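Local coordinates for pesticidal crystal protein CRY4AA (Bacillus thuringiensis, PDB 2C9K) that kills mosquito larvae by binding to midgut epithelial cells and causing their colloid-osmotic lysis, this chain being the functional three-domain toxin cut from a longer protoxin, at residues 240-245 / 255-260; 488-493 / 559-564; 499-504 / 599-604; 524-529 / 552-557; 533-538 / 591-596. One frame throughout, in Å; residues are numbered along the deposited sequence.

Contact 1: 240-245 / 255-260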
# COMPACT_ATOMS: atom_id res chain seq x y z
N VAL A 240 -8.06 2.42 -1.51
CA VAL A 240 -8.89 1.55 -2.33
C VAL A 240 -8.76 0.07 -1.97
O VAL A 240 -9.71 -0.71 -2.12
CB VAL A 240 -8.54 1.73 -3.83
CG1 VAL A 240 -9.41 0.81 -4.69
CG2 VAL A 240 -8.72 3.18 -4.22
N ALA A 241 -7.58 -0.34 -1.50
CA ALA A 241 -7.35 -1.73 -1.12
C ALA A 241 -8.14 -2.16 0.13
O ALA A 241 -8.36 -3.35 0.36
CB ALA A 241 -5.86 -1.97 -0.89
N LEU A 242 -8.57 -1.19 0.93
CA LEU A 242 -9.33 -1.50 2.14
C LEU A 242 -10.85 -1.45 1.93
O LEU A 242 -11.61 -1.96 2.76
CB LEU A 242 -8.95 -0.53 3.26
CG LEU A 242 -7.45 -0.44 3.53
CD1 LEU A 242 -7.16 0.70 4.51
CD2 LEU A 242 -6.96 -1.77 4.09
N PHE A 243 -11.28 -0.86 0.82
CA PHE A 243 -12.71 -0.73 0.51
C PHE A 243 -13.52 -2.02 0.65
O PHE A 243 -14.66 -2.00 1.14
CB PHE A 243 -12.89 -0.16 -0.90
CG PHE A 243 -12.63 1.33 -1.00
CD1 PHE A 243 -12.54 1.94 -2.25
CD2 PHE A 243 -12.52 2.12 0.14
CE1 PHE A 243 -12.34 3.31 -2.36
CE2 PHE A 243 -12.33 3.49 0.03
CZ PHE A 243 -12.24 4.09 -1.22
N PRO A 244 -12.94 -3.16 0.25
CA PRO A 244 -13.67 -4.42 0.35
C PRO A 244 -14.06 -4.75 1.78
O PRO A 244 -14.96 -5.54 2.01
CB PRO A 244 -12.70 -5.44 -0.23
CG PRO A 244 -11.92 -4.62 -1.22
CD PRO A 244 -11.66 -3.36 -0.44
N ASN A 245 -13.36 -4.16 2.73
CA ASN A 245 -13.65 -4.41 4.14
C ASN A 245 -14.98 -3.76 4.50
O ASN A 245 -15.61 -4.14 5.50
CB ASN A 245 -12.54 -3.83 5.02
CG ASN A 245 -11.18 -4.45 4.73
OD1 ASN A 245 -10.18 -4.06 5.34
ND2 ASN A 245 -11.13 -5.40 3.81
N VAL A 255 -12.22 -6.83 10.55
CA VAL A 255 -11.13 -7.43 9.79
C VAL A 255 -9.80 -6.78 10.03
O VAL A 255 -9.70 -5.56 10.11
CB VAL A 255 -11.33 -7.28 8.27
CG1 VAL A 255 -10.77 -8.51 7.56
CG2 VAL A 255 -12.77 -7.00 7.94
N GLN A 256 -8.75 -7.59 10.11
CA GLN A 256 -7.41 -7.07 10.27
C GLN A 256 -6.72 -7.33 8.93
O GLN A 256 -6.50 -8.47 8.55
CB GLN A 256 -6.67 -7.79 11.40
CG GLN A 256 -5.30 -7.22 11.72
CD GLN A 256 -5.35 -5.72 11.98
OE1 GLN A 256 -5.56 -4.92 11.07
NE2 GLN A 256 -5.14 -5.34 13.24
N SER A 257 -6.39 -6.26 8.21
CA SER A 257 -5.75 -6.42 6.92
C SER A 257 -4.44 -5.64 6.87
O SER A 257 -4.16 -4.86 7.77
CB SER A 257 -6.68 -5.93 5.81
OG SER A 257 -6.87 -4.54 5.93
N GLU A 258 -3.65 -5.86 5.82
CA GLU A 258 -2.38 -5.17 5.66
C GLU A 258 -2.09 -4.83 4.20
O GLU A 258 -2.71 -5.37 3.29
CB GLU A 258 -1.25 -6.02 6.26
CG GLU A 258 -1.03 -7.39 5.62
CD GLU A 258 -0.11 -8.30 6.45
OE1 GLU A 258 0.48 -9.24 5.89
OE2 GLU A 258 0.00 -8.08 7.68
N LEU A 259 -1.16 -3.91 3.99
CA LEU A 259 -0.79 -3.49 2.64
C LEU A 259 0.64 -3.97 2.42
O LEU A 259 1.56 -3.54 3.12
CB LEU A 259 -0.87 -1.96 2.55
CG LEU A 259 -2.20 -1.32 3.01
CD1 LEU A 259 -2.02 0.18 3.20
CD2 LEU A 259 -3.30 -1.59 2.00
N THR A 260 0.84 -4.86 1.44
CA THR A 260 2.16 -5.45 1.17
C THR A 260 3.00 -4.82 0.06
O THR A 260 4.18 -5.13 -0.06
CB THR A 260 2.07 -6.94 0.80
OG1 THR A 260 1.52 -7.06 -0.51
CG2 THR A 260 1.19 -7.68 1.79

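Contact 2: 488-493 / 559-564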
# COMPACT_ATOMS: atom_id res chain seq x y z
N VAL A 488 4.91 -14.82 -8.77
CA VAL A 488 4.23 -13.68 -8.19
C VAL A 488 3.99 -12.65 -9.29
O VAL A 488 4.93 -12.18 -9.92
CB VAL A 488 5.07 -13.01 -7.07
CG1 VAL A 488 4.36 -11.76 -6.57
CG2 VAL A 488 5.32 -13.98 -5.93
N VAL A 489 2.73 -12.30 -9.54
CA VAL A 489 2.44 -11.32 -10.57
C VAL A 489 1.99 -10.02 -9.97
O VAL A 489 1.44 -9.98 -8.88
CB VAL A 489 1.33 -11.79 -11.53
CG1 VAL A 489 1.78 -13.04 -12.27
CG2 VAL A 489 0.03 -12.00 -10.77
N GLN A 490 2.24 -8.95 -10.72
CA GLN A 490 1.87 -7.59 -10.35
C GLN A 490 0.38 -7.51 -10.02
O GLN A 490 -0.45 -8.06 -10.74
CB GLN A 490 2.19 -6.69 -11.53
CG GLN A 490 1.48 -5.38 -11.53
CD GLN A 490 2.26 -4.32 -10.82
OE1 GLN A 490 2.52 -4.43 -9.62
NE2 GLN A 490 2.67 -3.29 -11.55
N GLY A 491 0.04 -6.83 -8.93
CA GLY A 491 -1.35 -6.68 -8.55
C GLY A 491 -2.05 -5.78 -9.54
O GLY A 491 -1.40 -5.00 -10.23
N PRO A 492 -3.39 -5.84 -9.63
CA PRO A 492 -4.16 -5.01 -10.56
C PRO A 492 -4.27 -3.54 -10.14
O PRO A 492 -4.62 -2.66 -10.93
CB PRO A 492 -5.51 -5.71 -10.61
CG PRO A 492 -5.64 -6.26 -9.24
CD PRO A 492 -4.27 -6.82 -8.97
N GLY A 493 -3.96 -3.27 -8.88
CA GLY A 493 -4.02 -1.90 -8.42
C GLY A 493 -4.91 -1.69 -7.22
O GLY A 493 -4.72 -0.73 -6.47
N ASP A 559 -5.53 -11.08 -19.54
CA ASP A 559 -4.97 -9.86 -18.99
C ASP A 559 -5.30 -9.78 -17.52
O ASP A 559 -6.37 -9.29 -17.13
CB ASP A 559 -5.51 -8.63 -19.70
CG ASP A 559 -4.57 -7.45 -19.60
OD1 ASP A 559 -3.88 -7.33 -18.57
OD2 ASP A 559 -4.53 -6.63 -20.55
N TYR A 560 -4.36 -10.25 -16.69
CA TYR A 560 -4.53 -10.26 -15.25
C TYR A 560 -4.17 -8.93 -14.65
O TYR A 560 -4.63 -8.59 -13.57
CB TYR A 560 -3.65 -11.34 -14.64
CG TYR A 560 -3.63 -12.62 -15.43
CD1 TYR A 560 -2.44 -13.11 -15.96
CD2 TYR A 560 -4.81 -13.32 -15.67
CE1 TYR A 560 -2.43 -14.27 -16.72
CE2 TYR A 560 -4.81 -14.48 -16.43
CZ TYR A 560 -3.61 -14.95 -16.95
OH TYR A 560 -3.61 -16.10 -17.70
N THR A 561 -3.32 -8.18 -15.35
CA THR A 561 -2.88 -6.88 -14.86
C THR A 561 -4.02 -5.91 -14.63
O THR A 561 -3.97 -5.12 -13.70
CB THR A 561 -1.90 -6.20 -15.82
OG1 THR A 561 -2.02 -6.77 -17.13
CG2 THR A 561 -0.48 -6.34 -15.30
N ASN A 562 -5.04 -5.97 -15.48
CA ASN A 562 -6.16 -5.06 -15.31
C ASN A 562 -7.46 -5.73 -14.91
O ASN A 562 -8.53 -5.38 -15.41
CB ASN A 562 -6.35 -4.19 -16.56
CG ASN A 562 -6.01 -4.91 -17.85
OD1 ASN A 562 -6.55 -5.99 -18.15
ND2 ASN A 562 -5.11 -4.32 -18.64
N LEU A 563 -7.38 -6.69 -13.99
CA LEU A 563 -8.56 -7.37 -13.49
C LEU A 563 -9.42 -6.36 -12.74
O LEU A 563 -8.90 -5.45 -12.08
CB LEU A 563 -8.19 -8.51 -12.54
CG LEU A 563 -7.52 -9.76 -13.12
CD1 LEU A 563 -7.38 -10.82 -12.03
CD2 LEU A 563 -8.35 -10.30 -14.28
N LYS A 564 -10.73 -6.50 -12.83
CA LYS A 564 -11.63 -5.58 -12.16
C LYS A 564 -11.99 -6.12 -10.79
O LYS A 564 -11.67 -7.26 -10.46
CB LYS A 564 -12.89 -5.36 -12.98
CG LYS A 564 -12.62 -4.89 -14.40
CD LYS A 564 -11.71 -3.68 -14.40
CE LYS A 564 -11.23 -3.37 -15.81
NZ LYS A 564 -10.15 -2.35 -15.80

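Contact 3: 499-504 / 599-604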
# COMPACT_ATOMS: atom_id res chain seq x y z
N LEU A 499 -0.04 -10.64 -6.34
CA LEU A 499 -0.76 -11.91 -6.20
C LEU A 499 0.09 -13.10 -6.64
O LEU A 499 1.07 -12.95 -7.37
CB LEU A 499 -2.03 -11.90 -7.05
CG LEU A 499 -2.85 -10.63 -7.19
CD1 LEU A 499 -3.79 -10.78 -8.38
CD2 LEU A 499 -3.63 -10.36 -5.91
N ILE A 500 -0.31 -14.30 -6.21
CA ILE A 500 0.38 -15.53 -6.58
C ILE A 500 -0.31 -16.19 -7.76
O ILE A 500 -1.54 -16.34 -7.76
CB ILE A 500 0.38 -16.58 -5.42
CG1 ILE A 500 1.34 -16.16 -4.30
CG2 ILE A 500 0.78 -17.95 -5.95
CD1 ILE A 500 1.44 -17.19 -3.19
N ASP A 501 0.48 -16.58 -8.76
CA ASP A 501 -0.01 -17.27 -9.95
C ASP A 501 0.16 -18.74 -9.57
O ASP A 501 1.15 -19.38 -9.92
CB ASP A 501 0.85 -16.93 -11.17
CG ASP A 501 0.16 -17.24 -12.50
OD1 ASP A 501 -0.50 -18.31 -12.60
OD2 ASP A 501 0.29 -16.42 -13.44
N PHE A 502 -0.82 -19.26 -8.84
CA PHE A 502 -0.82 -20.62 -8.33
C PHE A 502 -0.81 -21.72 -9.40
O PHE A 502 -1.85 -22.02 -9.99
CB PHE A 502 -2.02 -20.79 -7.40
CG PHE A 502 -1.96 -22.00 -6.52
CD1 PHE A 502 -0.74 -22.50 -6.07
CD2 PHE A 502 -3.13 -22.62 -6.08
CE1 PHE A 502 -0.69 -23.59 -5.20
CE2 PHE A 502 -3.10 -23.71 -5.21
CZ PHE A 502 -1.87 -24.20 -4.77
N LYS A 503 0.35 -22.31 -9.64
CA LYS A 503 0.48 -23.38 -10.63
C LYS A 503 0.67 -24.76 -9.96
O LYS A 503 0.05 -25.75 -10.36
CB LYS A 503 1.66 -23.10 -11.57
CG LYS A 503 1.28 -22.66 -12.98
CD LYS A 503 0.41 -21.41 -12.96
CE LYS A 503 -0.02 -20.99 -14.37
NZ LYS A 503 1.09 -20.40 -15.18
N ASP A 504 1.52 -24.82 -8.94
CA ASP A 504 1.80 -26.07 -8.24
C ASP A 504 1.50 -26.01 -6.74
O ASP A 504 0.45 -26.48 -6.28
CB ASP A 504 3.26 -26.47 -8.44
CG ASP A 504 4.21 -25.28 -8.40
OD1 ASP A 504 3.92 -24.29 -7.69
OD2 ASP A 504 5.27 -25.33 -9.08
N THR A 599 -5.75 -20.27 -15.44
CA THR A 599 -4.99 -19.39 -14.56
C THR A 599 -5.75 -19.08 -13.28
O THR A 599 -6.93 -18.73 -13.31
CB THR A 599 -4.67 -18.04 -15.23
OG1 THR A 599 -3.77 -18.24 -16.33
CG2 THR A 599 -4.04 -17.08 -14.23
N VAL A 600 -5.07 -19.21 -12.14
CA VAL A 600 -5.66 -18.92 -10.84
C VAL A 600 -4.77 -17.90 -10.13
O VAL A 600 -3.57 -18.12 -9.98
CB VAL A 600 -5.78 -20.19 -9.97
CG1 VAL A 600 -6.32 -19.84 -8.59
CG2 VAL A 600 -6.70 -21.20 -10.65
N LEU A 601 -5.36 -16.79 -9.71
CA LEU A 601 -4.59 -15.77 -9.01
C LEU A 601 -5.02 -15.71 -7.55
O LEU A 601 -6.16 -15.35 -7.24
CB LEU A 601 -4.77 -14.42 -9.69
CG LEU A 601 -4.30 -14.36 -11.14
CD1 LEU A 601 -4.55 -12.98 -11.71
CD2 LEU A 601 -2.81 -14.70 -11.23
N ILE A 602 -4.12 -16.08 -6.65
CA ILE A 602 -4.41 -16.07 -5.23
C ILE A 602 -4.10 -14.72 -4.61
O ILE A 602 -2.95 -14.26 -4.64
CB ILE A 602 -3.58 -17.12 -4.47
CG1 ILE A 602 -3.99 -18.53 -4.89
CG2 ILE A 602 -3.78 -16.94 -2.98
CD1 ILE A 602 -5.39 -18.90 -4.49
N ASP A 603 -5.11 -14.10 -4.02
CA ASP A 603 -4.96 -12.80 -3.39
C ASP A 603 -4.82 -12.86 -1.86
O ASP A 603 -3.73 -12.63 -1.33
CB ASP A 603 -6.15 -11.91 -3.77
CG ASP A 603 -6.16 -10.59 -3.05
OD1 ASP A 603 -5.07 -10.01 -2.87
OD2 ASP A 603 -7.26 -10.14 -2.68
N LYS A 604 -5.91 -13.17 -1.17
CA LYS A 604 -5.89 -13.22 0.29
C LYS A 604 -6.33 -14.57 0.87
O LYS A 604 -7.20 -15.25 0.32
CB LYS A 604 -6.81 -12.14 0.87
CG LYS A 604 -6.73 -10.75 0.26
CD LYS A 604 -5.57 -9.94 0.80
CE LYS A 604 -5.67 -8.47 0.36
NZ LYS A 604 -5.64 -8.25 -1.13
O HOH W 1 -1.30 -17.59 -15.65

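Contact 4: 524-529 / 552-557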
# COMPACT_ATOMS: atom_id res chain seq x y z
N ARG A 524 -9.62 -15.51 -1.30
CA ARG A 524 -10.04 -14.46 -2.23
C ARG A 524 -9.12 -14.63 -3.44
O ARG A 524 -7.94 -14.29 -3.38
CB ARG A 524 -9.85 -13.06 -1.62
CG ARG A 524 -10.40 -11.91 -2.48
CD ARG A 524 -10.49 -10.60 -1.71
NE ARG A 524 -11.28 -9.56 -2.39
CZ ARG A 524 -10.80 -8.71 -3.31
NH1 ARG A 524 -9.53 -8.76 -3.68
NH2 ARG A 524 -11.60 -7.80 -3.84
N TYR A 525 -9.67 -15.16 -4.52
CA TYR A 525 -8.88 -15.43 -5.72
C TYR A 525 -9.56 -14.95 -6.99
O TYR A 525 -10.70 -14.50 -6.97
CB TYR A 525 -8.70 -16.94 -5.86
CG TYR A 525 -10.00 -17.59 -6.29
CD1 TYR A 525 -10.14 -18.13 -7.58
CD2 TYR A 525 -11.11 -17.59 -5.45
CE1 TYR A 525 -11.37 -18.63 -8.01
CE2 TYR A 525 -12.34 -18.08 -5.88
CZ TYR A 525 -12.46 -18.60 -7.16
OH TYR A 525 -13.68 -19.07 -7.58
N ALA A 526 -8.84 -15.11 -8.09
CA ALA A 526 -9.31 -14.76 -9.43
C ALA A 526 -9.00 -16.00 -10.27
O ALA A 526 -8.08 -16.75 -9.95
CB ALA A 526 -8.56 -13.55 -9.97
N SER A 527 -9.76 -16.21 -11.33
CA SER A 527 -9.54 -17.39 -12.16
C SER A 527 -10.34 -17.39 -13.44
O SER A 527 -11.53 -17.07 -13.43
CB SER A 527 -9.90 -18.65 -11.36
OG SER A 527 -9.85 -19.81 -12.17
N ASN A 528 -9.70 -17.73 -14.54
CA ASN A 528 -10.41 -17.80 -15.80
C ASN A 528 -10.82 -19.27 -15.96
O ASN A 528 -11.32 -19.87 -15.00
CB ASN A 528 -9.53 -17.34 -16.97
CG ASN A 528 -8.14 -17.93 -16.93
OD1 ASN A 528 -7.95 -19.04 -16.42
ND2 ASN A 528 -7.17 -17.21 -17.48
N GLY A 529 -10.61 -19.85 -17.13
CA GLY A 529 -11.02 -21.23 -17.34
C GLY A 529 -12.53 -21.38 -17.45
O GLY A 529 -13.24 -20.39 -17.59
N ASN A 552 -13.96 -21.63 -9.01
CA ASN A 552 -14.85 -21.32 -10.12
C ASN A 552 -14.26 -20.23 -11.01
O ASN A 552 -13.41 -19.45 -10.58
CB ASN A 552 -16.19 -20.82 -9.60
CG ASN A 552 -16.86 -21.81 -8.68
OD1 ASN A 552 -17.60 -21.42 -7.78
ND2 ASN A 552 -16.62 -23.10 -8.91
N PRO A 553 -14.69 -20.18 -12.28
CA PRO A 553 -14.17 -19.15 -13.19
C PRO A 553 -14.69 -17.84 -12.64
O PRO A 553 -15.77 -17.81 -12.05
CB PRO A 553 -14.82 -19.51 -14.51
CG PRO A 553 -15.02 -20.98 -14.40
CD PRO A 553 -15.52 -21.15 -13.01
N THR A 554 -13.95 -16.75 -12.80
CA THR A 554 -14.40 -15.47 -12.27
C THR A 554 -14.21 -14.35 -13.29
O THR A 554 -14.82 -13.28 -13.19
CB THR A 554 -13.64 -15.12 -10.98
OG1 THR A 554 -12.28 -14.80 -11.29
CG2 THR A 554 -13.66 -16.31 -10.03
N PHE A 555 -13.36 -14.60 -14.27
CA PHE A 555 -13.12 -13.62 -15.32
C PHE A 555 -12.75 -14.36 -16.59
O PHE A 555 -12.62 -15.59 -16.59
CB PHE A 555 -12.00 -12.66 -14.90
CG PHE A 555 -10.62 -13.24 -14.98
CD1 PHE A 555 -9.82 -13.02 -16.10
CD2 PHE A 555 -10.10 -13.98 -13.92
CE1 PHE A 555 -8.52 -13.53 -16.16
CE2 PHE A 555 -8.80 -14.49 -13.98
CZ PHE A 555 -8.01 -14.26 -15.10
N SER A 556 -12.59 -13.61 -17.67
CA SER A 556 -12.24 -14.20 -18.95
C SER A 556 -11.15 -13.38 -19.62
O SER A 556 -11.09 -12.16 -19.47
CB SER A 556 -13.47 -14.31 -19.84
OG SER A 556 -14.28 -13.16 -19.74
N GLY A 557 -10.28 -14.07 -20.34
CA GLY A 557 -9.18 -13.38 -21.00
C GLY A 557 -7.91 -13.82 -20.30
O GLY A 557 -7.92 -14.76 -19.51

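Contact 5: 533-538 / 591-596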
# COMPACT_ATOMS: atom_id res chain seq x y z
N THR A 533 -13.24 -27.05 -16.54
CA THR A 533 -11.80 -27.00 -16.32
C THR A 533 -11.43 -26.25 -15.03
O THR A 533 -10.49 -25.46 -15.01
CB THR A 533 -11.11 -26.34 -17.51
OG1 THR A 533 -11.76 -25.09 -17.81
CG2 THR A 533 -11.18 -27.26 -18.72
N ARG A 534 -12.16 -26.52 -13.96
CA ARG A 534 -11.92 -25.86 -12.69
C ARG A 534 -10.62 -26.34 -12.05
O ARG A 534 -10.31 -27.54 -12.07
CB ARG A 534 -13.07 -26.13 -11.72
CG ARG A 534 -14.44 -25.87 -12.29
CD ARG A 534 -15.49 -26.59 -11.47
NE ARG A 534 -15.86 -25.86 -10.26
CZ ARG A 534 -16.54 -26.39 -9.25
NH1 ARG A 534 -16.91 -27.67 -9.29
NH2 ARG A 534 -16.86 -25.65 -8.20
N ALA A 535 -9.86 -25.40 -11.50
CA ALA A 535 -8.62 -25.75 -10.83
C ALA A 535 -9.05 -26.29 -9.47
O ALA A 535 -10.08 -25.88 -8.93
CB ALA A 535 -7.75 -24.51 -10.66
N VAL A 536 -8.27 -27.21 -8.93
CA VAL A 536 -8.58 -27.79 -7.63
C VAL A 536 -7.45 -27.44 -6.69
O VAL A 536 -6.28 -27.53 -7.06
CB VAL A 536 -8.73 -29.32 -7.74
CG1 VAL A 536 -8.70 -29.96 -6.36
CG2 VAL A 536 -10.04 -29.64 -8.42
N ILE A 537 -7.79 -27.03 -5.47
CA ILE A 537 -6.79 -26.64 -4.48
C ILE A 537 -6.83 -27.44 -3.18
O ILE A 537 -7.86 -27.53 -2.53
CB ILE A 537 -6.95 -25.17 -4.13
CG1 ILE A 537 -8.42 -24.90 -3.82
CG2 ILE A 537 -6.43 -24.32 -5.28
CD1 ILE A 537 -8.77 -23.44 -3.63
N ASN A 538 -5.69 -28.02 -2.82
CA ASN A 538 -5.60 -28.80 -1.60
C ASN A 538 -4.72 -28.10 -0.58
O ASN A 538 -3.57 -27.75 -0.86
CB ASN A 538 -5.06 -30.19 -1.91
CG ASN A 538 -5.99 -30.96 -2.81
OD1 ASN A 538 -7.12 -31.28 -2.43
ND2 ASN A 538 -5.53 -31.27 -4.02
N ARG A 591 -1.93 -27.53 -5.96
CA ARG A 591 -2.90 -27.55 -7.05
C ARG A 591 -2.78 -28.93 -7.68
O ARG A 591 -1.69 -29.33 -8.08
CB ARG A 591 -2.58 -26.46 -8.06
CG ARG A 591 -3.54 -26.45 -9.21
CD ARG A 591 -3.52 -25.17 -9.99
NE ARG A 591 -4.41 -25.29 -11.14
CZ ARG A 591 -4.59 -24.35 -12.05
NH1 ARG A 591 -3.94 -23.20 -11.94
NH2 ARG A 591 -5.41 -24.56 -13.07
N SER A 592 -3.89 -29.65 -7.78
CA SER A 592 -3.84 -31.00 -8.34
C SER A 592 -4.49 -31.19 -9.70
O SER A 592 -4.19 -32.15 -10.40
CB SER A 592 -4.47 -31.98 -7.35
OG SER A 592 -5.78 -31.56 -7.03
N ASP A 593 -5.37 -30.27 -10.08
CA ASP A 593 -6.05 -30.37 -11.37
C ASP A 593 -5.06 -30.43 -12.52
O ASP A 593 -3.89 -30.10 -12.36
CB ASP A 593 -7.00 -29.17 -11.57
CG ASP A 593 -6.27 -27.85 -11.64
OD1 ASP A 593 -5.80 -27.37 -10.59
OD2 ASP A 593 -6.17 -27.29 -12.75
N VAL A 594 -5.53 -30.85 -13.69
CA VAL A 594 -4.69 -30.96 -14.87
C VAL A 594 -4.78 -29.74 -15.77
O VAL A 594 -3.89 -29.48 -16.58
CB VAL A 594 -5.10 -32.20 -15.71
CG1 VAL A 594 -4.49 -32.12 -17.09
CG2 VAL A 594 -4.64 -33.46 -15.02
N TYR A 595 -5.86 -28.98 -15.62
CA TYR A 595 -6.11 -27.80 -16.44
C TYR A 595 -5.06 -26.69 -16.36
O TYR A 595 -5.35 -25.57 -15.91
CB TYR A 595 -7.50 -27.26 -16.09
CG TYR A 595 -8.52 -28.38 -16.05
CD1 TYR A 595 -9.14 -28.74 -14.85
CD2 TYR A 595 -8.82 -29.12 -17.19
CE1 TYR A 595 -10.02 -29.82 -14.79
CE2 TYR A 595 -9.70 -30.20 -17.15
CZ TYR A 595 -10.30 -30.55 -15.95
OH TYR A 595 -11.14 -31.64 -15.90
N THR A 596 -3.85 -27.00 -16.82
CA THR A 596 -2.73 -26.06 -16.80
C THR A 596 -3.04 -24.70 -17.40
O THR A 596 -2.45 -23.70 -16.99
CB THR A 596 -1.50 -26.62 -17.54
OG1 THR A 596 -1.79 -26.71 -18.94
CG2 THR A 596 -1.15 -28.00 -17.02

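Contact 1: 240-245 / 255-260
Leu-242 and Leu-259 meet through one methyl each, CD2 to CD2 at 4.2 Å, and the CD2 of Leu-259 also lies against Ala-241 CB. In both leucines CG stands anti to the carbonyl carbon, beside the backbone N (chi1 -53° in Leu-242, -52° in Leu-259), and the CD2 branches close the gap between the segments. The CD2 of Leu-242 also sits 3.3 Å from Ser-257 OG. Ser-257 OG gives a weak hydrogen bond of 3.4 Å to Asn-245 OD1, while Asn-245 CB rests against Val-255 CG2. Helix 5-16 closes over the leucines through Val-10, Val-13 and Leu-14. Gln-473 touches both Asn-245 and Ser-257. The contact lies in the linker after helix 222-240, the last helix of the N-terminal bundle, where strand 255-256 pairs in parallel with strand 471-475. Since one weak hydrogen bond is the whole polar link, these buried segments are held mainly by apolar packing.

Contact 2: 488-493 / 559-564
Pro-492 sits on the turn Tyr-560 to Leu-563 with the CB side of its ring inward. Its CB is 3.5 Å from Thr-561 O and also packs on Leu-563. There Pro-492 CB lies 3.7 Å from Leu-563 O, with the two CB atoms close by. Pro-492 CA makes a CA-H...O contact of 3.1 Å with Thr-561 O, bent to 141° at the hydrogen. Beside the proline, Gln-490 brings CG to within 4.4 Å of Thr-561 CG2, a looser touch at the surface.

One layer out, the turn is of type I, though its closing bond from Leu-563 N to Tyr-560 O is weak at 3.4 Å. Tyr-560 is held by its hydroxyl, which pairs with Thr-599, while His-494 bonds to Leu-563 O. On the proline side, Lys-202 of helix 183-208 bonds to Pro-492 O, a link to the N-terminal helical domain, which in this family is the pore-forming one, and Asp-498 receives the Gly-491 N-H. The segments thus join the end of strand 487-489 to a loop of the C-terminal beta domain. No hydrogen bond crosses directly between them, which implies that carbon-to-carbonyl packing makes the contact and neighbouring residues supply the polar ties.

Contact 3: 499-504 / 599-604
Strands 499-501 and 600-604 run antiparallel, their directions 152° apart and their axes 4.6 Å from each other at closest approach, with Ile-500 and Ile-602 as a hydrogen-bonded pair: Ile-500 N to Ile-602 O is 3.1 Å and Ile-602 N to Ile-500 O is 2.8 Å. Next to them, Asp-501 and Leu-601 form a non-hydrogen-bonded pair. Beyond these, Phe-502 N reaches Val-600 O only weakly, as the chain bends through an inverse gamma turn centred on Asp-501.

On one face the two isoleucines meet CB to CB at 4.1 Å, and Phe-502 CB lies 3.9 Å from Ile-602 CG1. The phenylalanine CG is anti to the backbone N (chi1 -164°), leading the ring away from strand 600-604 and into an edge-to-face stack with Phe-506. This is the sheet of the C-terminal domain, a beta sandwich of the delta-endotoxin family, in which strand 600-609 lies between 499-501 and 517-527. Asp-603 and Lys-604 form a classic beta bulge opposite Arg-524.

Leu-499 spreads its two methyls: CD1 meets Leu-601 CB, the two leucine side chains crossing at about a right angle, while Leu-499 CD2 lies 3.4 Å from Asp-603 OD1. Asp-603 OD1 forms a salt bridge with Lys-604 NZ on its syn lone pair, and Asp-603 OD2 pairs with Arg-524. A water bridges Asp-501 OD2 and Thr-599 OG1, which also hydrogen-bonds to Tyr-560 OH; Lys-487 holds Asp-501 OD2 by a salt bridge.

Contact 4: 524-529 / 552-557
Tyr-525 reaches with its hydroxyl to the start of segment 552-557, where strand 517-527 of the C-terminal beta sandwich meets a connecting loop. Tyr-525 OH accepts from Asn-552 N at 2.9 Å, with Asn-552 O lying at the ring edge. Its CG stands between the backbone N and the carbonyl carbon (chi1 73°), and the CG2 of Thr-554 approaches the CE1 side of the ring.

Ala-526 follows, with CB 4.1 Å from Phe-555 CE2. Ser-527 then fastens the loop with its backbone: Ser-527 N gives its hydrogen to Thr-554 OG1 at 2.9 Å, an oxygen that also pairs with Asp-567. Two donors share Ser-527 O. Thr-554 N comes in nearly along the C=O axis, whereas Phe-555 N, 3.2 Å from Ser-527 O, stands 39° out of the carbonyl plane and not on a lone pair.

At Asn-528 the side chain runs alongside Phe-555, its amide plane turned 37° from the ring. Asn-528 CB lies over one face of the Phe-555 ring, 4.1 Å from its centroid, as a CH-pi contact, while Asn-528 OD1 weakly accepts from Thr-599. Asn-528 ND2 gives Gly-557 O a bond of 3.3 Å, and that oxygen lies near the amide plane. Last, Pro-553 tucks its CB 3.6 Å from Gly-529 O.

Contact 5: 533-538 / 591-596
Thr-533 sets its CA over the centre of the Tyr-595 ring, 3.5 Å from the centroid and 10° off the ring normal, an unusually centred CH-pi contact. The methyl CG2 of the same threonine rests 3.4 Å from Tyr-595 CD2, while Arg-534 O approaches the ring edge at CD1. Tyr-595 is itself the centre of an inverse gamma turn; it points its CB toward the facing segment, and CG, anti to the carbonyl carbon (chi1 -46°), brings the ring against Thr-533.

A second flat group, the Arg-591 guanidinium, packs against a methyl. Ala-535 CB lies over one of its faces, 3.4 Å from Arg-591 NH2, and an in-plane salt bridge with Asp-593 occupies its edge: Arg-591 NH2 meets Asp-593 OD2 at 2.9 Å on the syn lone pair. The fully extended arginine chain delivers the group there. Further bonds to Phe-502 O and Thr-598 O would help to fix its rotation. Asp-593 OD1, whose place is less sure, is modelled as taking the Val-536 N-H.

Nearer the strand, Ser-592 N bonds to Val-536 O at 3.3 Å, tilted from the carbonyl plane, and Asn-538 ND2 reaches Ser-592 OG only weakly. Ile-537 and Arg-591 face each other as an antiparallel non-hydrogen-bonded pair, at the surface end of two adjacent strands, 536-541 and 584-591, in one sheet of the C-terminal beta sandwich.

Contact 1 comes first along the chain, following the N-terminal helices, and its strand 255-256 joins the sheet shared by contacts 2, 3 and 4; those three and contact 5 belong to the C-terminal beta domain. Contacts 2 and 3 interlock in sequence, with strands 487-489 and 499-501 neighbours in that sheet and centres about 11 Å apart. Contact 4 is nested within the loops closed by both, and strands 517-527 and 600-609 join it to contact 3. Contact 5, about 28 Å from contact 1 between centres, belongs to the five-stranded sheet and meets contact 3 through Asp-504 and Arg-591. Arg-524 of contact 4 packs on Pro-244 of contact 1, so the beta sandwich adjoins the interdomain junction.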